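Local coordinates for protein putative succinylglutamate desuccinylase / aspartoacylase (Shewanella amazonensis, PDB 3FMC) that is probably a zinc-dependent hydrolase of the succinylglutamate desuccinylase/aspartoacylase family, thought to act on ester bonds, at residues N110-V113 with W114-E117; T125-T128 with A129-T133; L158-M161 with A162-D166; A209-E212 with A213-P217. All coordinates share one frame; numbering follows the deposited sequence.

Contact 1 of 4, residues N110-V113 with W114-E117; sequences NIEV and WYQE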
loop_
_atom_site.group_PDB
_atom_site.type_symbol
_atom_site.label_atom_id
_atom_site.label_comp_id
_atom_site.label_asym_id
_atom_site.label_seq_id
_atom_site.Cartn_x
_atom_site.Cartn_y
_atom_site.Cartn_z
ATOM N N ASN C 110 19.503 32.857 -14.297
ATOM C CA ASN C 110 19.455 34.178 -13.658
ATOM C C ASN C 110 18.610 35.099 -14.524
ATOM O O ASN C 110 18.984 35.406 -15.660
ATOM C CB ASN C 110 20.874 34.711 -13.411
ATOM C CG ASN C 110 20.879 36.065 -12.716
ATOM O OD1 ASN C 110 20.105 36.946 -13.048
ATOM N ND2 ASN C 110 21.769 36.230 -11.750
ATOM N N ILE C 111 17.456 35.504 -13.992
ATOM C CA ILE C 111 16.488 36.303 -14.750
ATOM C C ILE C 111 16.964 37.752 -14.914
ATOM O O ILE C 111 16.732 38.374 -15.957
ATOM C CB ILE C 111 15.049 36.183 -14.139
ATOM C CG1 ILE C 111 14.555 34.755 -14.358
ATOM C CG2 ILE C 111 14.082 37.186 -14.788
ATOM C CD1 ILE C 111 13.258 34.358 -13.616
ATOM N N GLU C 112 17.631 38.267 -13.900
ATOM C CA GLU C 112 18.224 39.604 -14.006
ATOM C C GLU C 112 19.163 39.627 -15.223
ATOM O O GLU C 112 19.026 40.481 -16.078
ATOM C CB GLU C 112 18.929 40.014 -12.703
ATOM C CG GLU C 112 19.640 41.383 -12.773
ATOM C CD GLU C 112 18.707 42.535 -13.230
ATOM O OE1 GLU C 112 17.656 42.741 -12.579
ATOM O OE2 GLU C 112 19.043 43.223 -14.228
ATOM N N VAL C 113 20.073 38.653 -15.325
ATOM C CA VAL C 113 20.998 38.563 -16.464
ATOM C C VAL C 113 20.265 38.323 -17.758
ATOM O O VAL C 113 20.558 38.937 -18.770
ATOM C CB VAL C 113 22.101 37.467 -16.231
ATOM C CG1 VAL C 113 22.934 37.207 -17.504
ATOM C CG2 VAL C 113 22.995 37.873 -15.065
ATOM N N TRP C 114 19.281 37.431 -17.755
ATOM C CA TRP C 114 18.509 37.189 -18.969
ATOM C C TRP C 114 17.840 38.502 -19.393
ATOM O O TRP C 114 17.824 38.856 -20.571
ATOM C CB TRP C 114 17.427 36.126 -18.727
ATOM C CG TRP C 114 16.723 35.712 -19.963
ATOM C CD1 TRP C 114 16.977 34.584 -20.696
ATOM C CD2 TRP C 114 15.633 36.393 -20.637
ATOM N NE1 TRP C 114 16.114 34.513 -21.758
ATOM C CE2 TRP C 114 15.301 35.620 -21.764
ATOM C CE3 TRP C 114 14.917 37.589 -20.395
ATOM C CZ2 TRP C 114 14.288 35.977 -22.644
ATOM C CZ3 TRP C 114 13.914 37.950 -21.269
ATOM C CH2 TRP C 114 13.608 37.145 -22.393
ATOM N N TYR C 115 17.251 39.208 -18.417
ATOM C CA TYR C 115 16.598 40.479 -18.738
ATOM C C TYR C 115 17.578 41.465 -19.386
ATOM O O TYR C 115 17.287 42.039 -20.444
ATOM C CB TYR C 115 15.945 41.101 -17.512
ATOM C CG TYR C 115 15.342 42.435 -17.836
ATOM C CD1 TYR C 115 14.141 42.517 -18.526
ATOM C CD2 TYR C 115 15.988 43.615 -17.471
ATOM C CE1 TYR C 115 13.581 43.765 -18.855
ATOM C CE2 TYR C 115 15.454 44.861 -17.794
ATOM C CZ TYR C 115 14.242 44.929 -18.476
ATOM O OH TYR C 115 13.672 46.148 -18.787
ATOM N N GLN C 116 18.730 41.663 -18.756
ATOM C CA GLN C 116 19.729 42.601 -19.305
ATOM C C GLN C 116 20.084 42.250 -20.748
ATOM O O GLN C 116 20.151 43.133 -21.607
ATOM C CB GLN C 116 20.970 42.710 -18.403
ATOM C CG GLN C 116 20.663 43.395 -17.033
ATOM C CD GLN C 116 19.999 44.802 -17.164
ATOM O OE1 GLN C 116 20.385 45.620 -18.007
ATOM N NE2 GLN C 116 19.010 45.068 -16.324
ATOM N N GLU C 117 20.238 40.962 -21.022
ATOM C CA GLU C 117 20.582 40.484 -22.369
ATOM C C GLU C 117 19.484 40.602 -23.414
ATOM O O GLU C 117 19.756 40.497 -24.602
ATOM C CB GLU C 117 21.084 39.043 -22.277
ATOM C CG GLU C 117 22.354 38.953 -21.421
ATOM C CD GLU C 117 22.924 37.555 -21.248
ATOM O OE1 GLU C 117 22.217 36.553 -21.526
ATOM O OE2 GLU C 117 24.100 37.481 -20.799
#

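Contact 2 of 4, residues T125-T128 with A129-T133; sequences TLIT and AFRAT. With GOL (glycerol), chain L.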
loop_
_atom_site.group_PDB
_atom_site.type_symbol
_atom_site.label_atom_id
_atom_site.label_comp_id
_atom_site.label_asym_id
_atom_site.label_seq_id
_atom_site.Cartn_x
_atom_site.Cartn_y
_atom_site.Cartn_z
ATOM N N THR C 125 8.529 40.892 -28.452
ATOM C CA THR C 125 9.655 40.063 -28.835
ATOM C C THR C 125 10.364 39.521 -27.598
ATOM O O THR C 125 10.859 38.397 -27.615
ATOM C CB THR C 125 10.621 40.872 -29.733
ATOM O OG1 THR C 125 9.897 41.302 -30.886
ATOM C CG2 THR C 125 11.778 40.043 -30.170
ATOM N N LEU C 126 10.428 40.323 -26.535
ATOM C CA LEU C 126 11.051 39.909 -25.275
ATOM C C LEU C 126 10.246 38.722 -24.682
ATOM O O LEU C 126 10.816 37.716 -24.275
ATOM C CB LEU C 126 11.139 41.089 -24.305
ATOM C CG LEU C 126 11.908 40.926 -22.989
ATOM C CD1 LEU C 126 12.344 42.301 -22.444
ATOM C CD2 LEU C 126 11.080 40.166 -21.957
ATOM N N ILE C 127 8.929 38.836 -24.723
ATOM C CA ILE C 127 7.995 37.826 -24.201
ATOM C C ILE C 127 8.104 36.516 -24.980
ATOM O O ILE C 127 8.148 35.426 -24.401
ATOM C CB ILE C 127 6.527 38.384 -24.181
ATOM C CG1 ILE C 127 6.426 39.521 -23.169
ATOM C CG2 ILE C 127 5.472 37.280 -23.842
ATOM C CD1 ILE C 127 5.099 40.292 -23.313
ATOM N N THR C 128 8.150 36.612 -26.294
ATOM C CA THR C 128 8.306 35.435 -27.135
ATOM C C THR C 128 9.632 34.743 -26.817
ATOM O O THR C 128 9.699 33.516 -26.733
ATOM C CB THR C 128 8.208 35.841 -28.635
ATOM O OG1 THR C 128 6.887 36.329 -28.879
ATOM C CG2 THR C 128 8.497 34.669 -29.568
ATOM N N ALA C 129 10.679 35.535 -26.618
ATOM C CA ALA C 129 12.006 34.991 -26.325
ATOM C C ALA C 129 12.021 34.274 -24.966
ATOM O O ALA C 129 12.665 33.227 -24.808
ATOM C CB ALA C 129 13.048 36.101 -26.346
ATOM N N PHE C 130 11.324 34.851 -23.984
ATOM C CA PHE C 130 11.295 34.306 -22.635
ATOM C C PHE C 130 10.581 32.971 -22.639
ATOM O O PHE C 130 11.078 32.020 -22.036
ATOM C CB PHE C 130 10.649 35.277 -21.638
ATOM C CG PHE C 130 10.897 34.936 -20.195
ATOM C CD1 PHE C 130 12.150 35.102 -19.628
ATOM C CD2 PHE C 130 9.861 34.488 -19.380
ATOM C CE1 PHE C 130 12.374 34.807 -18.290
ATOM C CE2 PHE C 130 10.077 34.224 -18.065
ATOM C CZ PHE C 130 11.350 34.377 -17.518
ATOM N N ARG C 131 9.455 32.916 -23.331
ATOM C CA ARG C 131 8.679 31.712 -23.458
ATOM C C ARG C 131 9.535 30.627 -24.091
ATOM O O ARG C 131 9.517 29.495 -23.645
ATOM C CB ARG C 131 7.436 31.926 -24.310
ATOM C CG ARG C 131 6.486 30.720 -24.290
ATOM C CD ARG C 131 5.151 30.969 -24.953
ATOM N NE ARG C 131 4.726 32.350 -24.798
ATOM C CZ ARG C 131 3.994 32.873 -23.812
ATOM N NH1 ARG C 131 3.519 32.150 -22.811
ATOM N NH2 ARG C 131 3.735 34.172 -23.851
ATOM N N ALA C 132 10.279 30.983 -25.135
ATOM C CA ALA C 132 11.130 30.022 -25.826
ATOM C C ALA C 132 12.201 29.478 -24.900
ATOM O O ALA C 132 12.498 28.279 -24.939
ATOM C CB ALA C 132 11.744 30.653 -27.115
ATOM N N THR C 133 12.767 30.338 -24.053
ATOM C CA THR C 133 13.770 29.932 -23.087
ATOM C C THR C 133 13.182 28.928 -22.095
ATOM O O THR C 133 13.811 27.928 -21.771
ATOM C CB THR C 133 14.337 31.137 -22.321
ATOM O OG1 THR C 133 15.131 31.929 -23.219
ATOM C CG2 THR C 133 15.205 30.709 -21.089
HETATM C C1 GOL L . 5.171 32.776 -27.918
HETATM O O1 GOL L . 5.258 32.185 -29.178
HETATM C C2 GOL L . 4.501 34.097 -28.076
HETATM O O2 GOL L . 5.019 34.634 -29.290
HETATM C C3 GOL L . 4.796 35.012 -26.887
HETATM O O3 GOL L . 3.649 35.684 -26.405
#

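Contact 3 of 4, residues L158-M161 with A162-D166; sequences LQSM and AHRAD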
loop_
_atom_site.group_PDB
_atom_site.type_symbol
_atom_site.label_atom_id
_atom_site.label_comp_id
_atom_site.label_asym_id
_atom_site.label_seq_id
_atom_site.Cartn_x
_atom_site.Cartn_y
_atom_site.Cartn_z
ATOM N N LEU C 158 4.119 18.054 -18.861
ATOM C CA LEU C 158 2.943 18.927 -18.664
ATOM C C LEU C 158 3.329 20.393 -18.681
ATOM O O LEU C 158 2.675 21.209 -19.327
ATOM C CB LEU C 158 2.277 18.608 -17.319
ATOM C CG LEU C 158 1.655 17.199 -17.202
ATOM C CD1 LEU C 158 1.203 16.873 -15.782
ATOM C CD2 LEU C 158 0.516 17.061 -18.163
ATOM N N GLN C 159 4.434 20.698 -18.008
ATOM C CA GLN C 159 4.933 22.055 -17.842
ATOM C C GLN C 159 5.290 22.694 -19.150
ATOM O O GLN C 159 5.003 23.866 -19.378
ATOM C CB GLN C 159 6.103 22.059 -16.875
ATOM C CG GLN C 159 6.556 23.474 -16.434
ATOM C CD GLN C 159 7.589 23.435 -15.369
ATOM O OE1 GLN C 159 7.633 22.488 -14.563
ATOM N NE2 GLN C 159 8.423 24.489 -15.296
ATOM N N SER C 160 5.964 21.942 -20.013
ATOM C CA SER C 160 6.360 22.467 -21.309
ATOM C C SER C 160 5.118 22.868 -22.102
ATOM O O SER C 160 5.137 23.900 -22.799
ATOM C CB SER C 160 7.192 21.448 -22.084
ATOM O OG SER C 160 7.418 21.939 -23.389
HETATM N N MSE C 161 4.043 22.079 -22.009
HETATM C CA MSE C 161 2.778 22.449 -22.669
HETATM C C MSE C 161 2.177 23.712 -22.030
HETATM O O MSE C 161 1.744 24.636 -22.748
HETATM C CB MSE C 161 1.763 21.314 -22.639
HETATM C CG MSE C 161 2.152 20.113 -23.567
HETATM SE SE MSE C 161 0.697 18.908 -23.718
HETATM C CE MSE C 161 0.784 18.122 -21.827
ATOM N N ALA C 162 2.192 23.757 -20.699
ATOM C CA ALA C 162 1.617 24.872 -19.931
ATOM C C ALA C 162 2.330 26.194 -20.262
ATOM O O ALA C 162 1.704 27.219 -20.380
ATOM C CB ALA C 162 1.740 24.595 -18.435
ATOM N N HIS C 163 3.658 26.138 -20.371
ATOM C CA HIS C 163 4.470 27.318 -20.676
ATOM C C HIS C 163 4.086 27.990 -21.995
ATOM O O HIS C 163 4.351 29.181 -22.191
ATOM C CB HIS C 163 5.947 26.955 -20.744
ATOM C CG HIS C 163 6.621 26.827 -19.417
ATOM N ND1 HIS C 163 6.345 27.663 -18.353
ATOM C CD2 HIS C 163 7.681 26.073 -19.045
ATOM C CE1 HIS C 163 7.166 27.377 -17.356
ATOM N NE2 HIS C 163 7.984 26.407 -17.743
ATOM N N ARG C 164 3.510 27.227 -22.916
ATOM C CA ARG C 164 3.108 27.776 -24.201
ATOM C C ARG C 164 1.857 28.642 -24.148
ATOM O O ARG C 164 1.647 29.418 -25.053
ATOM C CB ARG C 164 2.860 26.679 -25.226
ATOM C CG ARG C 164 4.082 25.856 -25.548
ATOM C CD ARG C 164 3.699 24.698 -26.444
ATOM N NE ARG C 164 4.889 23.862 -26.644
ATOM C CZ ARG C 164 5.860 24.130 -27.527
ATOM N NH1 ARG C 164 5.798 25.213 -28.310
ATOM N NH2 ARG C 164 6.909 23.311 -27.631
ATOM N N ALA C 165 1.058 28.521 -23.098
ATOM C CA ALA C 165 -0.203 29.267 -22.932
ATOM C C ALA C 165 -0.058 30.593 -22.136
ATOM O O ALA C 165 0.895 30.798 -21.376
ATOM C CB ALA C 165 -1.239 28.355 -22.227
ATOM N N ASP C 166 -1.052 31.467 -22.303
ATOM C CA ASP C 166 -1.156 32.711 -21.557
ATOM C C ASP C 166 -1.852 32.488 -20.228
ATOM O O ASP C 166 -1.619 33.227 -19.293
ATOM C CB ASP C 166 -1.947 33.749 -22.345
ATOM C CG ASP C 166 -1.308 34.055 -23.699
ATOM O OD1 ASP C 166 -0.064 34.168 -23.758
ATOM O OD2 ASP C 166 -2.060 34.090 -24.699
HETATM O O HOH W 1 5.440 21.104 -25.140
#

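Contact 4 of 4, residues A209-E212 with A213-P217; sequences AMDE and AAFVP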
loop_
_atom_site.group_PDB
_atom_site.type_symbol
_atom_site.label_atom_id
_atom_site.label_comp_id
_atom_site.label_asym_id
_atom_site.label_seq_id
_atom_site.Cartn_x
_atom_site.Cartn_y
_atom_site.Cartn_z
ATOM N N ALA C 209 4.847 22.972 -7.346
ATOM C CA ALA C 209 3.552 22.796 -7.999
ATOM C C ALA C 209 3.445 23.434 -9.386
ATOM O O ALA C 209 4.207 24.301 -9.737
ATOM C CB ALA C 209 2.401 23.337 -7.078
HETATM N N MSE C 210 2.457 22.992 -10.159
HETATM C CA MSE C 210 2.282 23.496 -11.541
HETATM C C MSE C 210 2.055 25.000 -11.620
HETATM O O MSE C 210 2.659 25.662 -12.466
HETATM C CB MSE C 210 1.081 22.820 -12.193
HETATM C CG MSE C 210 0.636 23.502 -13.537
HETATM SE SE MSE C 210 1.995 23.617 -14.891
HETATM C CE MSE C 210 1.353 22.097 -15.914
ATOM N N ASP C 211 1.127 25.529 -10.825
ATOM C CA ASP C 211 0.820 26.977 -10.894
ATOM C C ASP C 211 2.049 27.810 -10.676
ATOM O O ASP C 211 2.385 28.654 -11.494
ATOM C CB ASP C 211 -0.366 27.398 -10.010
ATOM C CG ASP C 211 -0.237 27.044 -8.515
ATOM O OD1 ASP C 211 0.772 26.460 -8.041
ATOM O OD2 ASP C 211 -1.244 27.334 -7.809
ATOM N N GLU C 212 2.776 27.520 -9.615
ATOM C CA GLU C 212 4.046 28.208 -9.347
ATOM C C GLU C 212 5.047 28.044 -10.477
ATOM O O GLU C 212 5.707 28.983 -10.904
ATOM C CB GLU C 212 4.641 27.646 -8.072
ATOM C CG GLU C 212 3.753 27.829 -6.844
ATOM C CD GLU C 212 4.000 26.759 -5.777
ATOM O OE1 GLU C 212 4.823 25.824 -5.987
ATOM O OE2 GLU C 212 3.319 26.836 -4.752
ATOM N N ALA C 213 5.170 26.825 -10.982
ATOM C CA ALA C 213 6.113 26.555 -12.054
ATOM C C ALA C 213 5.765 27.416 -13.265
ATOM O O ALA C 213 6.644 27.870 -13.976
ATOM C CB ALA C 213 6.069 25.062 -12.412
ATOM N N ALA C 214 4.468 27.600 -13.493
ATOM C CA ALA C 214 3.981 28.406 -14.604
ATOM C C ALA C 214 4.172 29.912 -14.373
ATOM O O ALA C 214 4.544 30.626 -15.307
ATOM C CB ALA C 214 2.544 28.131 -14.896
ATOM N N PHE C 215 3.898 30.405 -13.164
ATOM C CA PHE C 215 3.926 31.865 -12.987
ATOM C C PHE C 215 5.201 32.427 -12.403
ATOM O O PHE C 215 5.523 33.602 -12.655
ATOM C CB PHE C 215 2.688 32.391 -12.212
ATOM C CG PHE C 215 2.644 31.991 -10.743
ATOM C CD1 PHE C 215 3.573 32.455 -9.837
ATOM C CD2 PHE C 215 1.570 31.262 -10.257
ATOM C CE1 PHE C 215 3.483 32.115 -8.494
ATOM C CE2 PHE C 215 1.464 30.932 -8.912
ATOM C CZ PHE C 215 2.436 31.345 -8.034
ATOM N N VAL C 216 5.948 31.651 -11.622
ATOM C CA VAL C 216 7.129 32.257 -11.004
ATOM C C VAL C 216 8.093 32.877 -12.024
ATOM O O VAL C 216 8.608 33.993 -11.772
ATOM C CB VAL C 216 7.858 31.303 -9.990
ATOM C CG1 VAL C 216 9.215 31.842 -9.593
ATOM C CG2 VAL C 216 7.004 31.095 -8.747
ATOM N N PRO C 217 8.393 32.185 -13.147
ATOM C CA PRO C 217 9.386 32.864 -14.004
ATOM C C PRO C 217 8.904 34.223 -14.507
ATOM O O PRO C 217 9.676 35.199 -14.568
ATOM C CB PRO C 217 9.565 31.900 -15.204
ATOM C CG PRO C 217 9.046 30.571 -14.733
ATOM C CD PRO C 217 7.993 30.871 -13.700
#

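Contact 1 of 4, residues N110-V113 with W114-E117
Glu112 and Gln116 meet one turn apart along helix 111-118, a short helix of about two turns whose start is capped by Asn110. Gln116 NE2 donates to Glu112 OE2 over 2.8 Å, reaching the oxygen nearly along its C-O axis, and the carboxylate and amide lie almost coplanar, 18° apart. Both chains bend at chi2, which brings the two polar ends together alongside the helix; Gln116 CG also rests 3.2 Å from Glu112 OE2. On the next flank Val113 and Glu117 run side by side and point the same way. There the carboxylate oxygen Glu117 OE2 comes 3.5 Å from the methyl Val113 CG1, a plain van der Waals touch.

Beneath these pairs runs the regular backbone bonding of the helix, including Trp114 N to Asn110 O and Tyr115 N to Ile111 O, the latter at 2.6 Å. The two aromatic side chains leave the helix on its buried side. Trp114 lies against helix 123-142, edge-to-face with Phe130 and with its NE1 bonded to Thr133 OG1, while Tyr115 packs on Val224 and Ala225 of helix 210-227. The cap itself fixes the start of the helix: Asn110, with CG anti to its own N (chi1 -179°), turns OD1 back over the first turn, where Val113 N donates to it at 2.8 Å from 46° above the carbonyl plane.

Contact 2 of 4, residues T125-T128 with A129-T133
A glycerol molecule, probably from the crystallisation liquor, bridges two side chains of neighbouring turns, Thr128 and Arg131, on the flank of helix 123-142. Its O2 forms a short hydrogen bond of 2.6 Å with Thr128 OG1, and its O3 accepts a weak one of 3.0 Å from Arg131 NH2, with O3 at the edge of the guanidinium and close to its plane. The threonine hydroxyl stands anti to its carbonyl carbon (chi1 -65°), a rotation that also lets it bond to Asp124 O one turn back. Beside the arginine end lies Ile127, whose methyl CG2 is 3.5 Å from glycerol O3 and 3.6 Å from Arg131 NH2.

Arg131 leaves the helix extended through chi2 and then bends at chi3 (-32°), which carries the guanidinium back across Ile127. Its NH1 is bonded to His163 O, and NH2 makes a long, weak ion pair with Asp166. A leucine here would probably leave the carbonyl of His163 without this donor and Asp166 without its distant positive charge.

Underneath, the backbone is ordinary alpha-helix, as in Arg131 N to Ile127 O at 3.0 Å. Phe130 and Leu126 point to the buried side: Phe130 meets Trp218 edge-to-face, and Leu126 packs on Trp114 and Tyr115. The helix thus packs against both helix 111-118 and helix 210-227, with Arg131 reaching toward the end of helix 150-163.

Contact 3 of 4, residues L158-M161 with A162-D166
Gln159 and His163 pair their side chains one turn apart near the C-terminal end of helix 150-163, in the family's catalytic domain. Three kinds of interaction hold this end together. The first is side chain to side chain: Gln159 NE2 donates to His163 NE2 over 3.1 Å, nearly straight at 165°. The acceptor lies in the amide plane, whereas the donor stands 37° out of the imidazole plane. Gln159 CG, anti to the backbone N (chi1 -170°), starts an extended chain that runs beside the ring. Their outer partners are Leu105 N for Gln159 OE1 and His107 NE2 for His163 NE2. Were His163 an alanine, Gln159 NE2 and His107 would each probably lose a partner, and a gap would be likely to open beside Leu134 and Cys138.

The second kind is backbone bonding. His163 N donates to Gln159 O at 2.8 Å, but Arg164 N turns to Met161 O at 3.1 Å, a 3-10-type i to i-3 bond, met from well above the carbonyl plane. Ser160 O, buried here, has no polar partner in the model; Arg164 CG lies 3.5 Å from it.

The third is water-mediated: one water joins Ser160 OG, 2.8 Å away, to Arg164 NE, which donates to it over 3.2 Å.

Contact 4 of 4, residues A209-E212 with A213-P217
The first turns of helix 210-227, entered through the N-cap residue Ala209, form this contact in the interior of the catalytic domain. In a CH-pi contact, Glu212 CA sits over the face of the Phe215 ring, 3.8 Å from the centroid and 13° off the ring normal. The ring reaches back along the helix because Phe215 CG stands between its backbone N and carbonyl carbon (chi1 69°). The same rotation brings Phe215 CD2 to 3.0 Å from Asp211 O, while Glu212 CG touches Phe215 CZ at 3.9 Å.

One half of a capping box closes the start of the helix: Glu212 OE1 accepts from Ala209 N at 3.2 Å, from above the carboxylate plane, and from Gly207 N, while the alanine has no side-chain acceptor to return a bond. Asp211 OD1 takes the N-H of Glu212 on its anti side, 31° out of the carboxylate plane, in a bent bond of 2.8 Å, and its other oxygen, OD2, bonds to Thr240 OG1. Backbone bonds such as Val216 N to Glu212 O continue the helix until Pro217, which has no N-H to give and kinks it. Met210 and Ala213 pack against helix 150-163.

Two carboxylates thus gather at a helix N-terminus, where the N-H groups they accept from and the helix dipole would be expected to stabilise negative charge, probably helping both acids stay ionised.

Each of the four contacts follows one helix or its end, in the same catalytic domain. Contacts 1 and 2 are partly buried, nearer the surface, while contacts 3 and 4 are buried and closer to the centre of the chain. Contacts 1 and 4 both begin at a helix N-cap, whereas contact 3 closes a C-terminal end and contact 2 lies mostly in the N-terminal half of its helix. Exposed flanks carry a carboxylate-amide pair in contact 1 and a glycerol bridge in contact 2; inside, an amide-imidazole bond and a CH-pi contact replace them. Contact 1 touches contact 2, contact 2 touches contact 3, and contact 4 touches each of the others.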